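Local coordinates for alpha-1,3-glucanase (Streptomyces thermodiastaticus, PDB 7C7D), which hydrolyses the alpha-1,3-glucosidic linkages of alpha-1,3-glucan, as a thermostable glycoside hydrolase of family GH87, at residues 108-113 with 196-201; 124-129 with 137-142; 150-155 with 298-303; 208-213 with 239-244; 395-400 with 419-424. All blocks are in the same frame, centred on the assembly; numbering follows the deposited sequence. Where two conformers were deposited one is given.

Contact 1 of 5, residues 108-113 with 196-201; sequences AANALT and EQVSAA
The side-chain amide of Asn110 is held at both ends by the backbone of Val198. Val198 N gives its hydrogen to Asn110 OD1 at 2.7 Å, almost straight at 177°, and Asn110 ND2 returns a bond to Val198 O at 2.8 Å that lies in the plane of both the amide and the carbonyl. Two such bonds fix the flip of the amide and set its oxygen and nitrogen apart. The residue sits in a classic beta bulge, where Asn110 and Ala111 both face Glu196 at the end of the antiparallel pairing of strands 109-117 and 188-196, in the antiparallel, probably sandwich-like, domain packed beside the beta-helix. Asn110 N reaches Glu196 O at 2.9 Å, Ala111 N adds a weak bond to the same oxygen, and Glu196 N closes the pair on Ala111 O at 3.1 Å. With chi1 at 62°, Asn110 CG stands between its own N and carbonyl carbon, which carries the amide across to the chain leaving the strand. The Gln197 side chain crosses that of Asn110 at about a right angle, the two amide planes stacked 25° apart. Trp267 covers Ala111 and Val198. The Glu196 carboxylate has its strongest partner in Arg346, through a salt bridge from OE2, so the strand end is also tied to the beta-helix. Its other oxygen, OE1, accepts from a water at 2.8 Å that also bonds Thr113 OG1. Beside the bulge, Ala111 CB rests on Val198 CG2 at 3.6 Å.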
# COMPACT_ATOMS: atom_id res chain seq x y z
N ALA A 108 21.66 -12.31 3.26
CA ALA A 108 22.56 -11.82 2.23
C ALA A 108 21.94 -10.63 1.52
O ALA A 108 20.78 -10.68 1.10
CB ALA A 108 22.83 -12.92 1.21
N ALA A 109 22.71 -9.55 1.39
CA ALA A 109 22.17 -8.33 0.80
C ALA A 109 23.31 -7.53 0.21
O ALA A 109 24.47 -7.65 0.63
CB ALA A 109 21.41 -7.51 1.85
N ASN A 110 22.97 -6.73 -0.80
CA ASN A 110 23.90 -5.78 -1.40
C ASN A 110 23.24 -4.42 -1.61
O ASN A 110 23.82 -3.56 -2.28
CB ASN A 110 24.47 -6.31 -2.72
CG ASN A 110 23.39 -6.53 -3.78
OD1 ASN A 110 22.20 -6.37 -3.52
ND2 ASN A 110 23.82 -6.91 -4.98
N ALA A 111 22.05 -4.23 -1.06
CA ALA A 111 21.28 -3.02 -1.28
C ALA A 111 20.49 -2.71 -0.02
O ALA A 111 20.15 -3.60 0.77
CB ALA A 111 20.34 -3.17 -2.48
N LEU A 112 20.19 -1.42 0.15
CA LEU A 112 19.58 -0.93 1.38
C LEU A 112 18.51 0.09 1.02
O LEU A 112 18.77 1.01 0.24
CB LEU A 112 20.67 -0.26 2.22
CG LEU A 112 20.26 0.44 3.51
CD1 LEU A 112 19.68 -0.57 4.47
CD2 LEU A 112 21.47 1.13 4.12
N THR A 113 17.31 -0.07 1.59
CA THR A 113 16.28 0.96 1.54
C THR A 113 15.91 1.33 2.97
O THR A 113 15.70 0.44 3.80
CB THR A 113 15.03 0.47 0.79
OG1 THR A 113 15.40 0.08 -0.53
CG2 THR A 113 13.98 1.58 0.71
N GLU A 196 18.22 -6.01 0.84
CA GLU A 196 17.81 -6.68 -0.39
C GLU A 196 19.02 -7.19 -1.16
O GLU A 196 20.07 -6.54 -1.18
CB GLU A 196 17.02 -5.72 -1.31
CG GLU A 196 16.43 -6.40 -2.54
CD GLU A 196 15.43 -5.54 -3.29
OE1 GLU A 196 15.03 -4.48 -2.77
OE2 GLU A 196 15.03 -5.94 -4.41
N GLN A 197 18.86 -8.35 -1.79
CA GLN A 197 19.82 -8.86 -2.76
C GLN A 197 19.35 -8.46 -4.15
O GLN A 197 18.36 -9.02 -4.65
CB GLN A 197 19.94 -10.37 -2.65
CG GLN A 197 21.02 -10.95 -3.54
CD GLN A 197 22.40 -10.45 -3.16
OE1 GLN A 197 23.26 -10.25 -4.03
NE2 GLN A 197 22.63 -10.27 -1.87
N VAL A 198 20.03 -7.50 -4.75
CA VAL A 198 19.71 -7.02 -6.09
C VAL A 198 20.67 -7.65 -7.08
O VAL A 198 21.89 -7.62 -6.87
CB VAL A 198 19.78 -5.48 -6.15
CG1 VAL A 198 19.62 -5.00 -7.59
CG2 VAL A 198 18.71 -4.87 -5.26
N SER A 199 20.13 -8.23 -8.14
CA SER A 199 20.94 -8.84 -9.18
C SER A 199 21.78 -7.78 -9.88
O SER A 199 21.46 -6.59 -9.89
CB SER A 199 20.04 -9.51 -10.21
OG SER A 199 19.60 -10.77 -9.74
N ALA A 200 22.88 -8.22 -10.48
CA ALA A 200 23.66 -7.34 -11.34
C ALA A 200 22.79 -6.85 -12.50
O ALA A 200 21.78 -7.46 -12.86
CB ALA A 200 24.89 -8.07 -11.87
N ALA A 201 23.19 -5.72 -13.07
CA ALA A 201 22.45 -5.15 -14.19
C ALA A 201 22.37 -6.17 -15.33
O ALA A 201 23.37 -6.80 -15.68
CB ALA A 201 23.15 -3.88 -14.67
O HOH W 1 15.17 -2.67 -0.59

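Contact 2 of 5, residues 124-129 with 137-142; sequences GTLDVY and RSLTVT
Leu126 and Leu139 face each other as a hydrogen-bonded pair of an antiparallel beta hairpin formed by strands 123-130 and 133-142. Leu126 N to Leu139 O and Leu139 N to Leu126 O are both 2.8 Å, and Gly124 and Val141 repeat the doubly bonded pattern further along, with Gly124 N to Val141 O at 2.8 Å. Leu126, Val128, Leu139 and Val141 make the apolar contacts. Val128 CG2 meets Leu139 CD1 at 3.9 Å, their side chains crossing at a slant, while Leu126 CB is flanked by Leu139 CB and Val141 CG1. The other face carries Thr125, Ser138 and Thr140. The Thr125 hydroxyl is turned to Asn185, its hydrogen-bonding partner outside the hairpin. Strand 178-183 continues the sheet beyond 123-130, where Leu181 and Val179 touch Leu126 and Val128; Thr165 and Leu167 of strand 163-169, in the other sheet, meet Leu139. Val141 has CG2 between its backbone N and carbonyl carbon, with chi1 -71° placing CG1 beside the N, and CG2 thereby comes over the Gly124 peptide, 3.4 Å from Gly124 O. In place of a direct bond between Val128 N and Arg137 O, a water accepts from Val128 N at 2.9 Å and donates to Arg137 O at 2.8 Å.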
# COMPACT_ATOMS: atom_id res chain seq x y z
N GLY A 124 19.49 16.56 4.14
CA GLY A 124 20.89 16.28 4.39
C GLY A 124 21.24 14.89 3.92
O GLY A 124 20.69 14.40 2.92
N THR A 125 22.16 14.24 4.62
CA THR A 125 22.57 12.90 4.26
C THR A 125 22.66 12.06 5.52
O THR A 125 22.67 12.58 6.64
CB THR A 125 23.92 12.89 3.53
OG1 THR A 125 24.89 13.55 4.34
CG2 THR A 125 23.81 13.58 2.19
N LEU A 126 22.72 10.75 5.32
CA LEU A 126 22.85 9.78 6.39
C LEU A 126 24.00 8.86 6.00
O LEU A 126 23.95 8.22 4.95
CB LEU A 126 21.54 9.01 6.53
CG LEU A 126 21.33 8.09 7.74
CD1 LEU A 126 21.49 8.82 9.06
CD2 LEU A 126 19.95 7.47 7.65
N ASP A 127 25.04 8.83 6.83
CA ASP A 127 26.21 8.03 6.50
C ASP A 127 25.93 6.55 6.74
O ASP A 127 25.11 6.18 7.58
CB ASP A 127 27.42 8.46 7.33
CG ASP A 127 28.09 9.71 6.78
OD1 ASP A 127 27.66 10.20 5.72
OD2 ASP A 127 29.05 10.20 7.41
N VAL A 128 26.62 5.70 5.97
CA VAL A 128 26.47 4.25 6.05
C VAL A 128 27.83 3.64 6.35
O VAL A 128 28.81 3.94 5.66
CB VAL A 128 25.87 3.67 4.76
CG1 VAL A 128 25.61 2.18 4.91
CG2 VAL A 128 24.58 4.40 4.38
N TYR A 129 27.88 2.80 7.38
CA TYR A 129 29.07 2.05 7.73
C TYR A 129 28.74 0.57 7.61
O TYR A 129 27.61 0.15 7.90
CB TYR A 129 29.50 2.33 9.18
CG TYR A 129 30.05 3.72 9.43
CD1 TYR A 129 29.23 4.84 9.39
CD2 TYR A 129 31.39 3.91 9.72
CE1 TYR A 129 29.73 6.10 9.62
CE2 TYR A 129 31.91 5.17 9.95
CZ TYR A 129 31.07 6.27 9.90
OH TYR A 129 31.57 7.52 10.13
N ARG A 137 29.66 6.33 0.04
CA ARG A 137 28.47 7.05 -0.37
C ARG A 137 27.56 7.11 0.83
O ARG A 137 27.69 6.33 1.78
CB ARG A 137 27.74 6.33 -1.48
CG ARG A 137 28.21 6.59 -2.87
CD ARG A 137 27.80 5.45 -3.80
NE ARG A 137 28.53 4.20 -3.55
CZ ARG A 137 28.32 3.33 -2.56
NH1 ARG A 137 27.32 3.46 -1.70
NH2 ARG A 137 29.08 2.25 -2.48
N SER A 138 26.63 8.04 0.78
CA SER A 138 25.68 8.24 1.86
C SER A 138 24.27 8.22 1.29
O SER A 138 24.07 8.31 0.08
CB SER A 138 25.92 9.58 2.57
OG SER A 138 25.80 10.64 1.65
N LEU A 139 23.30 8.09 2.18
CA LEU A 139 21.91 8.15 1.79
C LEU A 139 21.46 9.60 1.78
O LEU A 139 21.76 10.35 2.72
CB LEU A 139 21.04 7.36 2.77
CG LEU A 139 21.22 5.84 2.78
CD1 LEU A 139 20.82 5.28 4.13
CD2 LEU A 139 20.41 5.21 1.66
N THR A 140 20.77 10.01 0.73
CA THR A 140 20.16 11.33 0.71
C THR A 140 18.85 11.29 1.49
O THR A 140 18.01 10.42 1.26
CB THR A 140 19.89 11.75 -0.74
OG1 THR A 140 21.13 11.78 -1.45
CG2 THR A 140 19.23 13.13 -0.79
N VAL A 141 18.69 12.22 2.43
CA VAL A 141 17.48 12.31 3.23
C VAL A 141 16.89 13.70 3.07
O VAL A 141 17.62 14.70 3.09
CB VAL A 141 17.72 11.96 4.71
CG1 VAL A 141 17.98 10.46 4.88
CG2 VAL A 141 18.88 12.75 5.28
N THR A 142 15.58 13.77 2.90
CA THR A 142 14.94 15.05 2.65
C THR A 142 13.50 15.03 3.15
O THR A 142 12.90 13.97 3.34
CB THR A 142 14.98 15.42 1.17
OG1 THR A 142 14.41 16.73 1.00
CG2 THR A 142 14.20 14.41 0.33
O HOH W 2 28.76 6.79 4.29

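Contact 3 of 5, residues 150-155 with 298-303; sequences TGWIPG and TERVDS
Arg300 and Trp152 bury the most surface here, about equally, and Asp302 joins them. The arginine runs fully extended from CG to NE past the benzo end of the indole: its CD approaches Trp152 CZ2 at 3.6 Å, its CB lies at the ring edge in plane, and the guanidinium stands nearly perpendicular to the ring, 88° between the planes. Trp152 CH2 also comes 3.1 Å from Arg300 O. One face of the indole is taken by its own neighbours, with Thr150 CB and Ile153 CG1 above the rim, in a type I turn from Thr150 to Ile153. Ile153 CD1 lies over one face of the guanidinium, 3.6 Å from NH1. Within 298-303, Arg300 NE bonds Asp302 OD1 at 2.9 Å in a salt bridge that uses the syn lone pair and lies in the guanidinium plane, and Asp302 OD2 is 3.0 Å from Trp152 NE1. Arg300 NH1 pairs with Asp376 in a second salt bridge. A leucine here would probably leave Asp302 and Asp376 without their charged mate and take the flat cover from Ile153 CD1. Ile153 also touches Leu428. The contact thus joins two surface loops, one between strands 133-142 and 163-169, the other between beta-helix strands 292-294 and 309-311.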
# COMPACT_ATOMS: atom_id res chain seq x y z
N THR A 150 -4.10 17.61 3.03
CA THR A 150 -5.28 17.36 2.20
C THR A 150 -6.51 17.89 2.94
O THR A 150 -7.33 17.13 3.45
CB THR A 150 -5.42 15.87 1.86
OG1 THR A 150 -5.55 15.11 3.06
CG2 THR A 150 -4.22 15.36 1.06
N GLY A 151 -6.62 19.22 3.00
CA GLY A 151 -7.69 19.85 3.76
C GLY A 151 -9.09 19.55 3.25
O GLY A 151 -10.06 19.72 4.00
N TRP A 152 -9.21 19.10 2.00
CA TRP A 152 -10.51 18.77 1.44
C TRP A 152 -11.01 17.39 1.86
O TRP A 152 -12.15 17.05 1.57
CB TRP A 152 -10.46 18.84 -0.09
CG TRP A 152 -9.67 17.71 -0.68
CD1 TRP A 152 -10.13 16.49 -1.06
CD2 TRP A 152 -8.26 17.70 -0.95
NE1 TRP A 152 -9.11 15.72 -1.55
CE2 TRP A 152 -7.95 16.44 -1.49
CE3 TRP A 152 -7.24 18.64 -0.78
CZ2 TRP A 152 -6.65 16.10 -1.87
CZ3 TRP A 152 -5.95 18.29 -1.16
CH2 TRP A 152 -5.67 17.03 -1.70
N ILE A 153 -10.16 16.60 2.51
CA ILE A 153 -10.56 15.29 3.03
C ILE A 153 -10.98 15.47 4.48
O ILE A 153 -10.12 15.73 5.34
CB ILE A 153 -9.42 14.27 2.91
CG1 ILE A 153 -9.01 14.10 1.44
CG2 ILE A 153 -9.84 12.93 3.50
CD1 ILE A 153 -7.99 13.01 1.21
N PRO A 154 -12.27 15.37 4.80
CA PRO A 154 -12.72 15.64 6.17
C PRO A 154 -12.06 14.72 7.18
O PRO A 154 -12.04 13.50 7.02
CB PRO A 154 -14.23 15.40 6.10
CG PRO A 154 -14.59 15.60 4.67
CD PRO A 154 -13.40 15.15 3.87
N GLY A 155 -11.50 15.32 8.22
CA GLY A 155 -10.86 14.58 9.28
C GLY A 155 -9.39 14.32 9.07
O GLY A 155 -8.71 13.93 10.03
N THR A 298 5.16 16.20 -4.70
CA THR A 298 5.26 16.54 -3.29
C THR A 298 3.91 16.91 -2.69
O THR A 298 3.84 17.27 -1.51
CB THR A 298 6.24 17.70 -3.09
OG1 THR A 298 5.66 18.90 -3.62
CG2 THR A 298 7.56 17.43 -3.81
N GLU A 299 2.84 16.81 -3.46
CA GLU A 299 1.52 17.20 -2.99
C GLU A 299 0.50 16.29 -3.65
O GLU A 299 0.83 15.51 -4.54
CB GLU A 299 1.23 18.66 -3.33
CG GLU A 299 1.31 18.93 -4.81
CD GLU A 299 1.58 20.38 -5.12
OE1 GLU A 299 1.17 21.25 -4.33
OE2 GLU A 299 2.21 20.63 -6.17
N ARG A 300 -0.75 16.42 -3.23
CA ARG A 300 -1.85 15.67 -3.81
C ARG A 300 -2.78 16.66 -4.51
O ARG A 300 -3.50 17.41 -3.85
CB ARG A 300 -2.59 14.87 -2.75
CG ARG A 300 -3.69 14.03 -3.32
CD ARG A 300 -4.38 13.28 -2.24
NE ARG A 300 -5.52 12.55 -2.76
CZ ARG A 300 -6.12 11.57 -2.10
NH1 ARG A 300 -5.69 11.23 -0.90
NH2 ARG A 300 -7.15 10.95 -2.65
N VAL A 301 -2.73 16.66 -5.84
CA VAL A 301 -3.61 17.47 -6.67
C VAL A 301 -4.55 16.50 -7.37
O VAL A 301 -4.17 15.84 -8.35
CB VAL A 301 -2.83 18.32 -7.68
CG1 VAL A 301 -3.77 19.23 -8.47
CG2 VAL A 301 -1.75 19.14 -6.98
N ASP A 302 -5.78 16.39 -6.87
CA ASP A 302 -6.66 15.31 -7.33
C ASP A 302 -6.96 15.42 -8.82
O ASP A 302 -7.11 14.39 -9.49
CB ASP A 302 -7.93 15.26 -6.49
CG ASP A 302 -7.73 14.49 -5.19
OD1 ASP A 302 -6.74 13.73 -5.10
OD2 ASP A 302 -8.57 14.63 -4.27
N SER A 303 -7.01 16.64 -9.35
CA SER A 303 -7.34 16.86 -10.76
C SER A 303 -6.15 16.69 -11.70
O SER A 303 -6.33 16.80 -12.92
CB SER A 303 -7.94 18.25 -10.95
OG SER A 303 -7.03 19.26 -10.53

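Contact 4 of 5, residues 208-213 with 239-244; sequences SVSVTD and VVWIPP
The Trp241 indole has the Pro243 N on one face, offset toward the rim, while Ser210 OG approaches its edge near the ring plane, 4.2 Å from CD1. With CG anti to its N (chi1 174°) the Trp241 ring leads away from 208-213, while Trp241 CB stays beside Ser208 OG at 3.6 Å. The Ser208 hydroxyl has its stronger partners outside, in Pro205 and Gln204. Strand 209-210 pairs in parallel with strand 239-242. Val209 N bonds Val239 O at 2.9 Å, Trp241 N bonds Val209 O at 2.8 Å, and Val211 N meets Trp241 O at 3.0 Å. Pro243 turns its ring toward the first segment: its CG is 3.4 Å from Ser210 OG and also comes near Thr212 OG1 and CG2. Ser210 OG and Thr212 OG1 share a 2.7 Å hydrogen bond. On the other face Val211 crosses Val240 at about a right angle, CG1 to CG1 at a tight 3.5 Å. This parallel pair opens the beta-helix: helix 225-234 makes the crossover between its strands and packs Phe228 and Ala231 against Val211, while strand 259-263 continues the pairing beyond 239-242.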
# COMPACT_ATOMS: atom_id res chain seq x y z
N SER A 208 16.44 -6.05 -29.46
CA SER A 208 15.73 -4.93 -28.86
C SER A 208 16.26 -3.60 -29.41
O SER A 208 17.38 -3.51 -29.93
CB SER A 208 15.85 -4.96 -27.34
OG SER A 208 17.20 -4.93 -26.93
N VAL A 209 15.42 -2.57 -29.30
CA VAL A 209 15.74 -1.23 -29.76
C VAL A 209 16.07 -0.40 -28.53
O VAL A 209 15.22 -0.21 -27.65
CB VAL A 209 14.56 -0.60 -30.52
CG1 VAL A 209 14.87 0.84 -30.89
CG2 VAL A 209 14.23 -1.43 -31.75
N SER A 210 17.30 0.11 -28.45
CA SER A 210 17.71 0.89 -27.29
C SER A 210 17.22 2.33 -27.40
O SER A 210 17.31 2.95 -28.47
CB SER A 210 19.23 0.88 -27.17
OG SER A 210 19.66 1.76 -26.14
N VAL A 211 16.72 2.87 -26.28
CA VAL A 211 16.30 4.27 -26.26
C VAL A 211 17.47 5.21 -26.52
O VAL A 211 17.29 6.30 -27.07
CB VAL A 211 15.57 4.63 -24.94
CG1 VAL A 211 14.28 3.85 -24.82
CG2 VAL A 211 16.46 4.39 -23.74
N THR A 212 18.69 4.82 -26.12
CA THR A 212 19.83 5.69 -26.36
C THR A 212 20.18 5.77 -27.84
O THR A 212 20.72 6.78 -28.30
CB THR A 212 21.04 5.26 -25.52
OG1 THR A 212 21.35 3.89 -25.79
CG2 THR A 212 20.74 5.44 -24.04
N ASP A 213 19.87 4.72 -28.61
CA ASP A 213 20.05 4.79 -30.05
C ASP A 213 19.07 5.74 -30.71
O ASP A 213 19.31 6.19 -31.83
CB ASP A 213 19.94 3.39 -30.67
CG ASP A 213 21.11 2.49 -30.30
OD1 ASP A 213 22.11 3.00 -29.77
OD2 ASP A 213 21.02 1.27 -30.56
N VAL A 239 10.82 -5.27 -28.36
CA VAL A 239 11.34 -4.86 -27.06
C VAL A 239 12.09 -3.55 -27.22
O VAL A 239 12.96 -3.43 -28.08
CB VAL A 239 12.26 -5.94 -26.46
CG1 VAL A 239 12.86 -5.45 -25.15
CG2 VAL A 239 11.50 -7.24 -26.28
N VAL A 240 11.74 -2.58 -26.39
CA VAL A 240 12.52 -1.36 -26.21
C VAL A 240 13.40 -1.56 -24.98
O VAL A 240 12.91 -1.91 -23.90
CB VAL A 240 11.60 -0.14 -26.02
CG1 VAL A 240 12.43 1.06 -25.66
CG2 VAL A 240 10.81 0.12 -27.29
N TRP A 241 14.69 -1.33 -25.15
CA TRP A 241 15.67 -1.52 -24.10
C TRP A 241 16.03 -0.18 -23.48
O TRP A 241 16.29 0.79 -24.21
CB TRP A 241 16.93 -2.17 -24.68
CG TRP A 241 18.07 -2.29 -23.72
CD1 TRP A 241 19.28 -1.67 -23.81
CD2 TRP A 241 18.12 -3.10 -22.55
NE1 TRP A 241 20.08 -2.04 -22.76
CE2 TRP A 241 19.39 -2.92 -21.97
CE3 TRP A 241 17.21 -3.96 -21.93
CZ2 TRP A 241 19.78 -3.58 -20.80
CZ3 TRP A 241 17.60 -4.62 -20.77
CH2 TRP A 241 18.87 -4.42 -20.22
N ILE A 242 16.03 -0.12 -22.16
CA ILE A 242 16.44 1.07 -21.41
C ILE A 242 17.75 0.74 -20.71
O ILE A 242 17.74 0.07 -19.67
CB ILE A 242 15.37 1.48 -20.38
CG1 ILE A 242 13.99 1.66 -21.03
CG2 ILE A 242 15.79 2.76 -19.68
CD1 ILE A 242 12.86 1.82 -20.01
N PRO A 243 18.89 1.17 -21.24
CA PRO A 243 20.18 0.87 -20.59
C PRO A 243 20.26 1.51 -19.22
O PRO A 243 19.51 2.45 -18.92
CB PRO A 243 21.21 1.49 -21.55
CG PRO A 243 20.50 1.70 -22.84
CD PRO A 243 19.06 1.93 -22.49
N PRO A 244 21.17 1.04 -18.36
CA PRO A 244 21.40 1.72 -17.08
C PRO A 244 21.64 3.21 -17.28
O PRO A 244 22.35 3.63 -18.20
CB PRO A 244 22.66 1.03 -16.54
CG PRO A 244 22.59 -0.35 -17.13
CD PRO A 244 21.98 -0.19 -18.49

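Contact 5 of 5, residues 395-400 with 419-424; sequences NNTITQ and GNLISD
Asn396 and Asn420 stand side by side and point the same way, their amide planes only 6° apart, an asparagine ladder step between adjoining coils of the right-handed parallel beta-helix of the pectate lyase-like fold. Asn420 OD1 accepts twice, from Asn396 N at 2.9 Å and from Asn396 ND2 at 3.0 Å, the latter in the carbonyl plane. Both residues carry CG opposite the carbonyl carbon (chi1 -58° and -59°), which brings the amides into line. The stack runs on beyond the pair: Asn396 OD1 accepts from Asn369, Asn396 ND2 also bonds Val366 O, and Asn420 N bonds Asn455. Replacing Asn420 by an alanine would probably leave Asn396 N without this acceptor and break the ladder at this step. Further on, Ile398 and Ile422 are likewise parallel neighbours, CD1 to CG1 at 4.1 Å, and Ile407 covers them; on the other face Thr397 lies alongside Leu421. Parallel pairing follows, with Ile398 N to Leu421 O at 2.8 Å and Ser423 N to Ile398 O at 3.0 Å. The Gln400 amide crosses Asp424 at a slant: Gln400 NE2 lies 3.4 Å from Asp424 CB while bonding the carbonyls of Ser85 and Ala87, Gln400 OE1 accepts from Asn426, and Asp424 OD1 makes salt bridges to Arg459 and Arg90. On the Thr399 side a water donates to Asp424 OD2 and hydrogen-bonds Thr399 OG1, both at 2.7 Å.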
# COMPACT_ATOMS: atom_id res chain seq x y z
N ASN A 395 -1.49 -11.80 -2.19
CA ASN A 395 -0.11 -11.92 -1.75
C ASN A 395 0.68 -10.62 -1.93
O ASN A 395 1.80 -10.62 -2.42
CB ASN A 395 0.61 -13.08 -2.46
CG ASN A 395 -0.14 -14.41 -2.38
OD1 ASN A 395 -0.18 -15.15 -3.35
ND2 ASN A 395 -0.73 -14.69 -1.25
N ASN A 396 0.07 -9.52 -1.52
CA ASN A 396 0.79 -8.25 -1.43
C ASN A 396 1.12 -7.96 0.02
O ASN A 396 0.48 -8.47 0.94
CB ASN A 396 -0.06 -7.12 -2.01
CG ASN A 396 -0.44 -7.36 -3.45
OD1 ASN A 396 0.38 -7.20 -4.36
ND2 ASN A 396 -1.69 -7.77 -3.67
N THR A 397 2.14 -7.13 0.22
CA THR A 397 2.51 -6.63 1.54
C THR A 397 2.35 -5.13 1.53
O THR A 397 2.92 -4.44 0.68
CB THR A 397 3.94 -7.03 1.90
OG1 THR A 397 3.99 -8.46 2.00
CG2 THR A 397 4.37 -6.43 3.23
N ILE A 398 1.55 -4.63 2.48
CA ILE A 398 1.17 -3.23 2.55
C ILE A 398 1.49 -2.73 3.95
O ILE A 398 1.15 -3.39 4.94
CB ILE A 398 -0.33 -3.07 2.26
CG1 ILE A 398 -0.64 -3.41 0.80
CG2 ILE A 398 -0.84 -1.68 2.66
CD1 ILE A 398 -2.09 -3.75 0.54
N THR A 399 2.11 -1.56 4.04
CA THR A 399 2.41 -0.96 5.33
C THR A 399 2.19 0.54 5.29
O THR A 399 2.56 1.22 4.32
CB THR A 399 3.84 -1.29 5.79
OG1 THR A 399 4.19 -0.46 6.90
CG2 THR A 399 4.87 -1.09 4.68
N GLN A 400 1.55 1.04 6.32
CA GLN A 400 1.48 2.48 6.58
C GLN A 400 0.86 3.32 5.47
O GLN A 400 1.44 4.34 5.06
CB GLN A 400 2.85 3.01 7.01
CG GLN A 400 3.13 2.78 8.49
CD GLN A 400 2.23 3.60 9.41
OE1 GLN A 400 1.44 4.43 8.95
NE2 GLN A 400 2.36 3.39 10.73
N GLY A 419 -4.51 -13.58 0.88
CA GLY A 419 -3.11 -13.76 1.22
C GLY A 419 -2.30 -12.51 1.40
O GLY A 419 -1.08 -12.56 1.30
N ASN A 420 -2.94 -11.36 1.64
CA ASN A 420 -2.22 -10.12 1.82
C ASN A 420 -1.81 -9.94 3.27
O ASN A 420 -2.50 -10.38 4.19
CB ASN A 420 -3.08 -8.94 1.37
CG ASN A 420 -3.50 -9.07 -0.09
OD1 ASN A 420 -2.71 -8.80 -0.99
ND2 ASN A 420 -4.75 -9.47 -0.32
N LEU A 421 -0.67 -9.28 3.47
CA LEU A 421 -0.18 -8.87 4.78
C LEU A 421 -0.30 -7.36 4.83
O LEU A 421 0.29 -6.66 3.99
CB LEU A 421 1.28 -9.29 4.96
CG LEU A 421 1.96 -8.78 6.23
CD1 LEU A 421 1.24 -9.27 7.49
CD2 LEU A 421 3.44 -9.18 6.25
N ILE A 422 -1.09 -6.85 5.77
CA ILE A 422 -1.40 -5.44 5.87
C ILE A 422 -1.13 -5.01 7.30
O ILE A 422 -1.71 -5.57 8.23
CB ILE A 422 -2.86 -5.16 5.49
CG1 ILE A 422 -3.14 -5.66 4.07
CG2 ILE A 422 -3.19 -3.67 5.65
CD1 ILE A 422 -4.61 -5.74 3.72
N SER A 423 -0.26 -4.01 7.47
CA SER A 423 0.16 -3.58 8.80
C SER A 423 0.08 -2.06 8.93
O SER A 423 0.42 -1.33 7.99
CB SER A 423 1.59 -4.01 9.12
OG SER A 423 1.78 -5.40 8.89
N ASP A 424 -0.35 -1.62 10.11
CA ASP A 424 -0.20 -0.23 10.56
C ASP A 424 -0.99 0.75 9.69
O ASP A 424 -0.43 1.54 8.92
CB ASP A 424 1.28 0.17 10.60
CG ASP A 424 2.04 -0.53 11.69
OD1 ASP A 424 1.56 -0.52 12.84
OD2 ASP A 424 3.12 -1.11 11.41
O HOH W 3 2.70 -5.38 6.33
O HOH W 4 4.47 -1.89 9.19

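Overall arrangement
Contact 5 is the buried one, near the centre of the chain, and contact 3 the surface one; the others are partly buried. Contacts 4 and 5 are parallel strand pairings in the beta-helix, one at its opening and the other in its middle, about 34 Å apart between centres; contact 5 adds a ladder of asparagines. Contacts 1 and 2 belong to the N-terminal domain, use antiparallel pairing and touch each other, Leu112 CD2 to Leu139 CD1 at 4.2 Å, contact 2 lying nested within the loop that contact 1 closes. Contact 3 alone joins the two family regions, by loops and a charged side chain against an indole, without strand pairing.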